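Local coordinates for protein AlyGC (Glaciecola chathamensis, PDB 5GKD) that probably cleaves alginate by beta-elimination, as a calcium-binding marine bacterial lyase of polysaccharide lyase family 6, at residues Asn228-Ser233 with Asn250-Asn255; Thr450-Ile455 with Lys475-Asp480; Leu502-Asn507 with Leu531-Arg536. All coordinates share one frame; numbering follows the deposited sequence.

Contact 1: Asn228-Ser233 with Asn250-Asn255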
loop_
_atom_site.group_PDB
_atom_site.type_symbol
_atom_site.label_atom_id
_atom_site.label_comp_id
_atom_site.label_asym_id
_atom_site.label_seq_id
_atom_site.Cartn_x
_atom_site.Cartn_y
_atom_site.Cartn_z
ATOM N N ASN A 228 -16.516 -26.409 27.073
ATOM C CA ASN A 228 -15.530 -25.376 26.821
ATOM C C ASN A 228 -15.864 -24.117 27.609
ATOM O O ASN A 228 -17.019 -23.869 27.948
ATOM C CB ASN A 228 -15.464 -25.053 25.328
ATOM C CG ASN A 228 -15.219 -26.277 24.493
ATOM O OD1 ASN A 228 -14.078 -26.749 24.377
ATOM N ND2 ASN A 228 -16.288 -26.826 23.924
ATOM N N VAL A 229 -14.845 -23.310 27.872
ATOM C CA VAL A 229 -15.000 -22.052 28.588
ATOM C C VAL A 229 -14.613 -20.910 27.661
ATOM O O VAL A 229 -13.572 -20.966 26.999
ATOM C CB VAL A 229 -14.171 -22.026 29.884
ATOM C CG1 VAL A 229 -14.209 -20.639 30.500
ATOM C CG2 VAL A 229 -14.712 -23.049 30.856
ATOM N N PHE A 230 -15.466 -19.891 27.597
ATOM C CA PHE A 230 -15.236 -18.708 26.784
ATOM C C PHE A 230 -15.137 -17.498 27.708
ATOM O O PHE A 230 -16.148 -17.029 28.231
ATOM C CB PHE A 230 -16.363 -18.535 25.775
ATOM C CG PHE A 230 -16.548 -19.714 24.874
ATOM C CD1 PHE A 230 -17.304 -20.799 25.275
ATOM C CD2 PHE A 230 -15.980 -19.724 23.604
ATOM C CE1 PHE A 230 -17.488 -21.884 24.429
ATOM C CE2 PHE A 230 -16.145 -20.793 22.776
ATOM C CZ PHE A 230 -16.906 -21.877 23.186
ATOM N N PHE A 231 -13.937 -16.965 27.881
ATOM C CA PHE A 231 -13.695 -15.905 28.852
ATOM C C PHE A 231 -13.492 -14.596 28.112
ATOM O O PHE A 231 -12.504 -14.435 27.394
ATOM C CB PHE A 231 -12.483 -16.220 29.720
ATOM C CG PHE A 231 -12.175 -15.153 30.751
ATOM C CD1 PHE A 231 -11.335 -14.096 30.452
ATOM C CD2 PHE A 231 -12.728 -15.224 32.022
ATOM C CE1 PHE A 231 -11.051 -13.135 31.398
ATOM C CE2 PHE A 231 -12.435 -14.282 32.975
ATOM C CZ PHE A 231 -11.603 -13.231 32.664
ATOM N N GLU A 232 -14.436 -13.677 28.295
ATOM C CA GLU A 232 -14.351 -12.317 27.775
ATOM C C GLU A 232 -14.066 -12.301 26.278
ATOM O O GLU A 232 -13.339 -11.451 25.777
ATOM C CB GLU A 232 -13.309 -11.501 28.543
ATOM C CG GLU A 232 -13.700 -11.251 29.989
ATOM C CD GLU A 232 -12.713 -10.358 30.759
ATOM O OE1 GLU A 232 -11.710 -9.880 30.176
ATOM O OE2 GLU A 232 -12.950 -10.143 31.961
ATOM N N SER A 233 -14.665 -13.234 25.554
ATOM C CA SER A 233 -14.407 -13.364 24.132
ATOM C C SER A 233 -15.470 -12.609 23.355
ATOM O O SER A 233 -16.676 -12.834 23.537
ATOM C CB SER A 233 -14.356 -14.830 23.695
ATOM O OG SER A 233 -13.186 -15.468 24.177
ATOM N N ASN A 250 -21.138 -25.910 27.948
ATOM C CA ASN A 250 -20.207 -24.813 27.787
ATOM C C ASN A 250 -20.507 -23.686 28.765
ATOM O O ASN A 250 -21.632 -23.522 29.241
ATOM C CB ASN A 250 -20.262 -24.288 26.354
ATOM C CG ASN A 250 -19.903 -25.358 25.348
ATOM O OD1 ASN A 250 -18.736 -25.726 25.220
ATOM N ND2 ASN A 250 -20.904 -25.892 24.662
ATOM N N VAL A 251 -19.486 -22.887 29.037
ATOM C CA VAL A 251 -19.545 -21.798 30.001
ATOM C C VAL A 251 -18.982 -20.527 29.365
ATOM O O VAL A 251 -17.849 -20.522 28.878
ATOM C CB VAL A 251 -18.766 -22.150 31.284
ATOM C CG1 VAL A 251 -18.681 -20.942 32.204
ATOM C CG2 VAL A 251 -19.407 -23.326 32.002
ATOM N N PHE A 252 -19.755 -19.442 29.417
ATOM C CA PHE A 252 -19.397 -18.153 28.831
ATOM C C PHE A 252 -19.344 -17.105 29.938
ATOM O O PHE A 252 -20.387 -16.729 30.494
ATOM C CB PHE A 252 -20.415 -17.718 27.779
ATOM C CG PHE A 252 -20.523 -18.624 26.592
ATOM C CD1 PHE A 252 -21.167 -19.842 26.679
ATOM C CD2 PHE A 252 -20.042 -18.214 25.364
ATOM C CE1 PHE A 252 -21.288 -20.651 25.563
ATOM C CE2 PHE A 252 -20.150 -19.010 24.249
ATOM C CZ PHE A 252 -20.766 -20.232 24.343
ATOM N N PHE A 253 -18.151 -16.624 30.255
ATOM C CA PHE A 253 -17.978 -15.551 31.242
ATOM C C PHE A 253 -17.706 -14.267 30.481
ATOM O O PHE A 253 -16.563 -13.963 30.144
ATOM C CB PHE A 253 -16.838 -15.844 32.212
ATOM C CG PHE A 253 -17.120 -16.969 33.161
ATOM C CD1 PHE A 253 -18.248 -16.949 33.958
ATOM C CD2 PHE A 253 -16.252 -18.024 33.269
ATOM C CE1 PHE A 253 -18.503 -17.986 34.827
ATOM C CE2 PHE A 253 -16.497 -19.052 34.151
ATOM C CZ PHE A 253 -17.620 -19.032 34.928
ATOM N N GLY A 254 -18.769 -13.509 30.208
ATOM C CA GLY A 254 -18.605 -12.245 29.505
ATOM C C GLY A 254 -18.033 -11.137 30.365
ATOM O O GLY A 254 -17.335 -10.258 29.858
ATOM N N ASN A 255 -18.327 -11.149 31.664
ATOM C CA ASN A 255 -17.875 -10.105 32.596
ATOM C C ASN A 255 -18.311 -8.706 32.177
ATOM O O ASN A 255 -17.674 -7.728 32.542
ATOM C CB ASN A 255 -16.353 -10.116 32.774
ATOM C CG ASN A 255 -15.879 -11.249 33.636
ATOM O OD1 ASN A 255 -16.664 -11.870 34.341
ATOM N ND2 ASN A 255 -14.581 -11.523 33.596
#

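Contact 2: Thr450-Ile455 with Lys475-Asp480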
loop_
_atom_site.group_PDB
_atom_site.type_symbol
_atom_site.label_atom_id
_atom_site.label_comp_id
_atom_site.label_asym_id
_atom_site.label_seq_id
_atom_site.Cartn_x
_atom_site.Cartn_y
_atom_site.Cartn_z
ATOM N N THR A 450 15.824 16.392 19.973
ATOM C CA THR A 450 15.724 15.904 21.339
ATOM C C THR A 450 14.545 14.955 21.520
ATOM O O THR A 450 14.581 14.072 22.385
ATOM C CB THR A 450 15.603 17.093 22.283
ATOM O OG1 THR A 450 15.274 16.630 23.591
ATOM C CG2 THR A 450 14.516 18.031 21.793
ATOM N N LEU A 451 13.498 15.127 20.720
ATOM C CA LEU A 451 12.348 14.236 20.763
ATOM C C LEU A 451 12.643 12.934 20.026
ATOM O O LEU A 451 12.288 11.851 20.499
ATOM C CB LEU A 451 11.146 14.957 20.153
ATOM C CG LEU A 451 9.729 14.466 20.391
ATOM C CD1 LEU A 451 9.499 14.314 21.867
ATOM C CD2 LEU A 451 8.762 15.471 19.805
ATOM N N PHE A 452 13.308 13.033 18.873
ATOM C CA PHE A 452 13.781 11.861 18.153
ATOM C C PHE A 452 14.617 10.960 19.047
ATOM O O PHE A 452 14.479 9.735 19.014
ATOM C CB PHE A 452 14.586 12.316 16.935
ATOM C CG PHE A 452 15.107 11.192 16.081
ATOM C CD1 PHE A 452 16.334 10.598 16.356
ATOM C CD2 PHE A 452 14.385 10.753 14.977
ATOM C CE1 PHE A 452 16.818 9.565 15.568
ATOM C CE2 PHE A 452 14.863 9.725 14.179
ATOM C CZ PHE A 452 16.085 9.131 14.473
ATOM N N ASP A 453 15.501 11.550 19.850
ATOM C CA ASP A 453 16.373 10.741 20.686
ATOM C C ASP A 453 15.636 10.198 21.898
ATOM O O ASP A 453 15.872 9.061 22.305
ATOM C CB ASP A 453 17.598 11.553 21.115
ATOM C CG ASP A 453 18.500 11.903 19.947
ATOM O OD1 ASP A 453 18.591 11.099 18.999
ATOM O OD2 ASP A 453 19.114 12.989 19.971
ATOM N N ALA A 454 14.733 10.981 22.487
ATOM C CA ALA A 454 14.001 10.480 23.648
ATOM C C ALA A 454 13.080 9.326 23.265
ATOM O O ALA A 454 12.980 8.333 23.995
ATOM C CB ALA A 454 13.203 11.606 24.297
ATOM N N ILE A 455 12.391 9.447 22.131
ATOM C CA ILE A 455 11.552 8.355 21.645
ATOM C C ILE A 455 12.393 7.097 21.418
ATOM O O ILE A 455 12.028 5.994 21.837
ATOM C CB ILE A 455 10.814 8.790 20.363
ATOM C CG1 ILE A 455 9.675 9.750 20.697
ATOM C CG2 ILE A 455 10.300 7.594 19.593
ATOM C CD1 ILE A 455 9.138 10.489 19.508
ATOM N N LYS A 475 13.528 15.060 11.695
ATOM C CA LYS A 475 13.517 13.656 11.318
ATOM C C LYS A 475 12.212 13.033 11.777
ATOM O O LYS A 475 11.744 13.308 12.886
ATOM C CB LYS A 475 14.705 12.911 11.928
ATOM C CG LYS A 475 16.030 13.355 11.338
ATOM C CD LYS A 475 17.219 12.570 11.881
ATOM C CE LYS A 475 17.491 12.899 13.350
ATOM N NZ LYS A 475 18.752 12.259 13.861
ATOM N N ILE A 476 11.625 12.199 10.914
ATOM C CA ILE A 476 10.357 11.558 11.235
ATOM C C ILE A 476 10.470 10.813 12.558
ATOM O O ILE A 476 11.467 10.130 12.828
ATOM C CB ILE A 476 9.934 10.632 10.088
ATOM C CG1 ILE A 476 9.529 11.465 8.871
ATOM C CG2 ILE A 476 8.784 9.751 10.505
ATOM C CD1 ILE A 476 9.148 10.618 7.682
ATOM N N LEU A 477 9.462 10.977 13.408
ATOM C CA LEU A 477 9.385 10.279 14.687
ATOM C C LEU A 477 8.637 8.976 14.450
ATOM O O LEU A 477 7.407 8.960 14.414
ATOM C CB LEU A 477 8.667 11.137 15.720
ATOM C CG LEU A 477 9.341 12.318 16.418
ATOM C CD1 LEU A 477 10.679 12.660 15.834
ATOM C CD2 LEU A 477 8.416 13.520 16.408
ATOM N N SER A 478 9.361 7.877 14.262
ATOM C CA SER A 478 8.720 6.597 13.987
ATOM C C SER A 478 8.594 5.825 15.291
ATOM O O SER A 478 9.586 5.599 15.993
ATOM C CB SER A 478 9.474 5.800 12.919
ATOM O OG SER A 478 10.855 5.774 13.176
ATOM N N LEU A 479 7.366 5.455 15.618
ATOM C CA LEU A 479 7.017 4.829 16.883
ATOM C C LEU A 479 6.801 3.337 16.660
ATOM O O LEU A 479 5.938 2.943 15.867
ATOM C CB LEU A 479 5.756 5.478 17.446
ATOM C CG LEU A 479 5.371 5.230 18.891
ATOM C CD1 LEU A 479 6.545 5.509 19.806
ATOM C CD2 LEU A 479 4.230 6.146 19.223
ATOM N N ASP A 480 7.588 2.513 17.349
ATOM C CA ASP A 480 7.450 1.066 17.278
ATOM C C ASP A 480 7.297 0.487 18.675
ATOM O O ASP A 480 7.605 -0.677 18.907
ATOM C CB ASP A 480 8.619 0.413 16.525
ATOM C CG ASP A 480 9.974 0.626 17.203
ATOM O OD1 ASP A 480 10.033 1.217 18.295
ATOM O OD2 ASP A 480 10.996 0.186 16.644
#

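Contact 3: Leu502-Asn507 with Leu531-Arg536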
loop_
_atom_site.group_PDB
_atom_site.type_symbol
_atom_site.label_atom_id
_atom_site.label_comp_id
_atom_site.label_asym_id
_atom_site.label_seq_id
_atom_site.Cartn_x
_atom_site.Cartn_y
_atom_site.Cartn_z
ATOM N N LEU A 502 5.221 14.254 10.824
ATOM C CA LEU A 502 5.733 14.413 12.175
ATOM C C LEU A 502 5.914 13.063 12.860
ATOM O O LEU A 502 7.001 12.744 13.342
ATOM C CB LEU A 502 4.784 15.292 12.988
ATOM C CG LEU A 502 5.237 15.502 14.423
ATOM C CD1 LEU A 502 6.591 16.182 14.424
ATOM C CD2 LEU A 502 4.207 16.298 15.195
ATOM N N ILE A 503 4.854 12.258 12.910
ATOM C CA ILE A 503 4.854 10.989 13.631
ATOM C C ILE A 503 4.328 9.882 12.725
ATOM O O ILE A 503 3.243 10.007 12.142
ATOM C CB ILE A 503 4.014 11.053 14.918
ATOM C CG1 ILE A 503 4.605 12.066 15.887
ATOM C CG2 ILE A 503 3.950 9.679 15.571
ATOM C CD1 ILE A 503 3.754 12.288 17.108
ATOM N N GLU A 504 5.081 8.789 12.653
ATOM C CA GLU A 504 4.733 7.579 11.925
ATOM C C GLU A 504 4.540 6.445 12.922
ATOM O O GLU A 504 5.385 6.231 13.793
ATOM C CB GLU A 504 5.833 7.220 10.926
ATOM C CG GLU A 504 5.656 5.887 10.254
ATOM C CD GLU A 504 6.863 5.499 9.418
ATOM O OE1 GLU A 504 6.808 5.637 8.181
ATOM O OE2 GLU A 504 7.874 5.059 10.006
ATOM N N ILE A 505 3.433 5.732 12.804
ATOM C CA ILE A 505 3.118 4.633 13.706
ATOM C C ILE A 505 3.429 3.325 12.980
ATOM O O ILE A 505 2.782 2.982 11.985
ATOM C CB ILE A 505 1.662 4.690 14.189
ATOM C CG1 ILE A 505 1.374 6.048 14.831
ATOM C CG2 ILE A 505 1.382 3.556 15.180
ATOM C CD1 ILE A 505 -0.090 6.250 15.251
ATOM N N ASN A 506 4.425 2.607 13.482
ATOM C CA ASN A 506 4.859 1.315 12.978
ATOM C C ASN A 506 4.261 0.192 13.811
ATOM O O ASN A 506 3.631 0.420 14.841
ATOM C CB ASN A 506 6.386 1.210 13.012
ATOM C CG ASN A 506 7.063 2.114 11.996
ATOM O OD1 ASN A 506 7.940 2.918 12.333
ATOM N ND2 ASN A 506 6.669 1.983 10.747
ATOM N N ASN A 507 4.498 -1.043 13.359
ATOM C CA ASN A 507 4.142 -2.219 14.137
ATOM C C ASN A 507 4.608 -2.063 15.573
ATOM O O ASN A 507 5.745 -1.659 15.824
ATOM C CB ASN A 507 4.764 -3.471 13.519
ATOM C CG ASN A 507 4.085 -3.871 12.235
ATOM O OD1 ASN A 507 2.879 -3.693 12.077
ATOM N ND2 ASN A 507 4.851 -4.413 11.308
ATOM N N LEU A 531 0.507 15.004 9.012
ATOM C CA LEU A 531 1.151 15.248 10.300
ATOM C C LEU A 531 1.345 13.951 11.072
ATOM O O LEU A 531 2.437 13.675 11.580
ATOM C CB LEU A 531 0.348 16.254 11.127
ATOM C CG LEU A 531 1.115 16.792 12.336
ATOM C CD1 LEU A 531 2.070 17.904 11.946
ATOM C CD2 LEU A 531 0.151 17.247 13.439
ATOM N N ILE A 532 0.304 13.137 11.170
ATOM C CA ILE A 532 0.385 11.846 11.842
ATOM C C ILE A 532 -0.170 10.775 10.912
ATOM O O ILE A 532 -1.142 11.009 10.187
ATOM C CB ILE A 532 -0.368 11.851 13.188
ATOM C CG1 ILE A 532 0.149 12.974 14.088
ATOM C CG2 ILE A 532 -0.247 10.489 13.883
ATOM C CD1 ILE A 532 -0.607 13.104 15.388
ATOM N N ARG A 533 0.458 9.604 10.918
ATOM C CA ARG A 533 0.033 8.527 10.034
ATOM C C ARG A 533 0.617 7.225 10.543
ATOM O O ARG A 533 1.543 7.218 11.357
ATOM C CB ARG A 533 0.468 8.776 8.575
ATOM C CG ARG A 533 1.986 8.789 8.328
ATOM C CD ARG A 533 2.348 8.849 6.829
ATOM N NE ARG A 533 3.766 9.137 6.636
ATOM C CZ ARG A 533 4.742 8.236 6.754
ATOM N NH1 ARG A 533 4.454 6.968 7.040
ATOM N NH2 ARG A 533 6.007 8.587 6.576
ATOM N N THR A 534 0.050 6.119 10.066
ATOM C CA THR A 534 0.723 4.844 10.198
ATOM C C THR A 534 1.861 4.770 9.191
ATOM O O THR A 534 1.937 5.552 8.246
ATOM C CB THR A 534 -0.236 3.665 9.969
ATOM O OG1 THR A 534 -0.647 3.628 8.599
ATOM C CG2 THR A 534 -1.455 3.769 10.863
ATOM N N THR A 535 2.738 3.787 9.381
ATOM C CA THR A 535 3.616 3.378 8.293
ATOM C C THR A 535 2.797 3.083 7.042
ATOM O O THR A 535 1.619 2.722 7.112
ATOM C CB THR A 535 4.434 2.141 8.676
ATOM O OG1 THR A 535 5.250 1.732 7.574
ATOM C CG2 THR A 535 3.530 0.991 9.066
ATOM N N ARG A 536 3.427 3.245 5.886
ATOM C CA ARG A 536 2.795 2.874 4.636
ATOM C C ARG A 536 3.128 1.446 4.220
ATOM O O ARG A 536 2.573 0.947 3.234
ATOM C CB ARG A 536 3.180 3.871 3.548
ATOM C CG ARG A 536 2.781 5.311 3.902
ATOM C CD ARG A 536 3.032 6.228 2.743
ATOM N NE ARG A 536 2.641 7.608 2.986
ATOM C CZ ARG A 536 3.502 8.585 3.251
ATOM N NH1 ARG A 536 4.791 8.322 3.340
ATOM N NH2 ARG A 536 3.070 9.822 3.434
HETATM O O HOH W 1 6.169 4.271 5.590
#

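Contact 1: Asn228-Ser233 with Asn250-Asn255
F230 and F252 stack ring on ring across two neighbouring parallel strands of the right-handed beta-helix that alginate lyases of this family share with other pectate-lyase-like proteins. The strands run parallel and in register, and like residues face each other one coil on. The two phenylalanine rings form an offset stack, planes 10° apart and centroids 4.4 Å apart; CD1 of F230 lies over the rim of the F252 ring. Both rings take the same first torsion, CG anti to the carbonyl carbon (chi1 -57° and -63°), which lets them lie alongside each other. F206 stacks on F230 from the coil before, extending an aromatic ladder through the interior. Two residues earlier stands an asparagine ladder. The amides of N228 and N250 lie nearly coplanar, and OD1 of N250 is gripped twice, by N228 ND2 at 3.0 Å and by the backbone N of N228 at 3.0 Å. N228 OD1 in turn accepts from N204, and N250 ND2 reaches the carbonyl of I225, so these buried amides are satisfied from coil to coil. On the other face V229 CG2 packs against V251 CB at 4.2 Å. Beyond F231 and F253, N255 sends its amide across to E232: ND2 meets the anti lone pair of OE2 at 2.7 Å, in an almost straight bond that lies in the amide plane of N255.

Contact 2: Thr450-Ile455 with Lys475-Asp480
F452 and K475 make the cation-pi part of this contact between the helix 450-455 and the strand 477-479, whose short axes pass 8.7 Å apart at 18°. No hydrogen bond joins the segments; a cation-pi contact and apolar packing do the work. K475 lays the end of its chain over one face of the F452 ring: CE sits 3.8 Å from the ring centroid, almost on the normal, and NZ lies 4.0 Å from that centroid, 24° off it. The bend at chi3 (-69°) folds the lysine over the ring instead of past it, and NZ also has a weak hydrogen bond to N449. At the ring's edge, near its plane, the carbonyl O of I476 stands 3.7 Å from F452 CD2, an approach to the slightly positive ring hydrogens.

The apolar part centres on L477. Its CG is met by I455 CD1 at 3.6 Å, the closest apolar approach here, while its CD2 touches L451 CD2 at 3.9 Å and its CD1 approaches F452 CA, at 4.0 Å. Both L451 and I455 cross L477 at about a right angle, both coming from the helix side. Farther along, I455 CG2 reaches L479 CD1 at 4.3 Å.

The helix 450-457 thus caps the N-terminal end of the second beta-helix, resting on L464 and L466 of strand 462-466 and on V444 of strand 441-444, while strand 477-479 is an outermost strand of its sheet within this chain and pairs on its other side with strand 503-505.

Contact 3: Leu502-Asn507 with Leu531-Arg536
E504 and R533 join two parallel strands of the C-terminal beta-helix through a salt bridge on one face, while the opposite face, with I503, I505 and I532, turns to the buried interior. The tight part is the backbone ladder and the aliphatic rows. L531 O takes two donors where the chain turns its corner, L502 N at 2.9 Å and I503 N at 3.1 Å. The ladder then passes through I503 O, R533 and I505 to T535, whose N binds I505 O at 2.7 Å from above the carbonyl plane. Beside the corner, L502 CB packs on L531 CD1 at 3.9 Å, and I503 CB stands 4.4 Å from I532 CG1.

On the charged face R533 is itself buried; the looser side is the partly exposed E504 carboxylate, with its water, and R536. R533 places CG between its backbone N and carbonyl carbon (chi1 65°), then runs extended to NE, which brings NH1 to E504 OE1 at 2.9 Å. The oxygen offers its anti lone pair, and the carboxylate and guanidinium planes stand 72° apart, so this is a single-point bridge. NH1 also donates to T534 O at 3.1 Å, and NE is held by T501. A water donates to E504 OE1 and accepts from R536 N, tying the carboxylate to the turn that follows. With an alanine in place of R533, E504 would probably be left without its charged mate, and T534 O and T501 would lose a donor.

R536 lays its guanidinium over that of R533, and E121 of the second subunit makes long, weak ion pairs with both. With two cations set face over face, E504, and more weakly E121 of the second subunit, probably offset the like charges of the two arginines.

Contacts 2 and 3 are consecutive layers of one C-terminal beta-helix, with centres 11 Å apart: strand 477-479 probably hydrogen-bonds to strand 503-505 through L479 N to E504 O and L479 O to N506 N, each 2.8 Å, so the strand beneath the helix 450-457 continues into the salt-bridged pair. Contact 1 belongs to the other beta-helix, on the opposite side of the chain's centre, about 24 Å from contact 2 and 23 Å from contact 3 between nearest atoms. That beta-helix holds the calcium ion, bound by N180, E183, E212 and E214 about 14 Å from the F230 side chain. I476 of contact 2 packs on E121 of the second subunit, which also makes the long, weak ion pairs of contact 3.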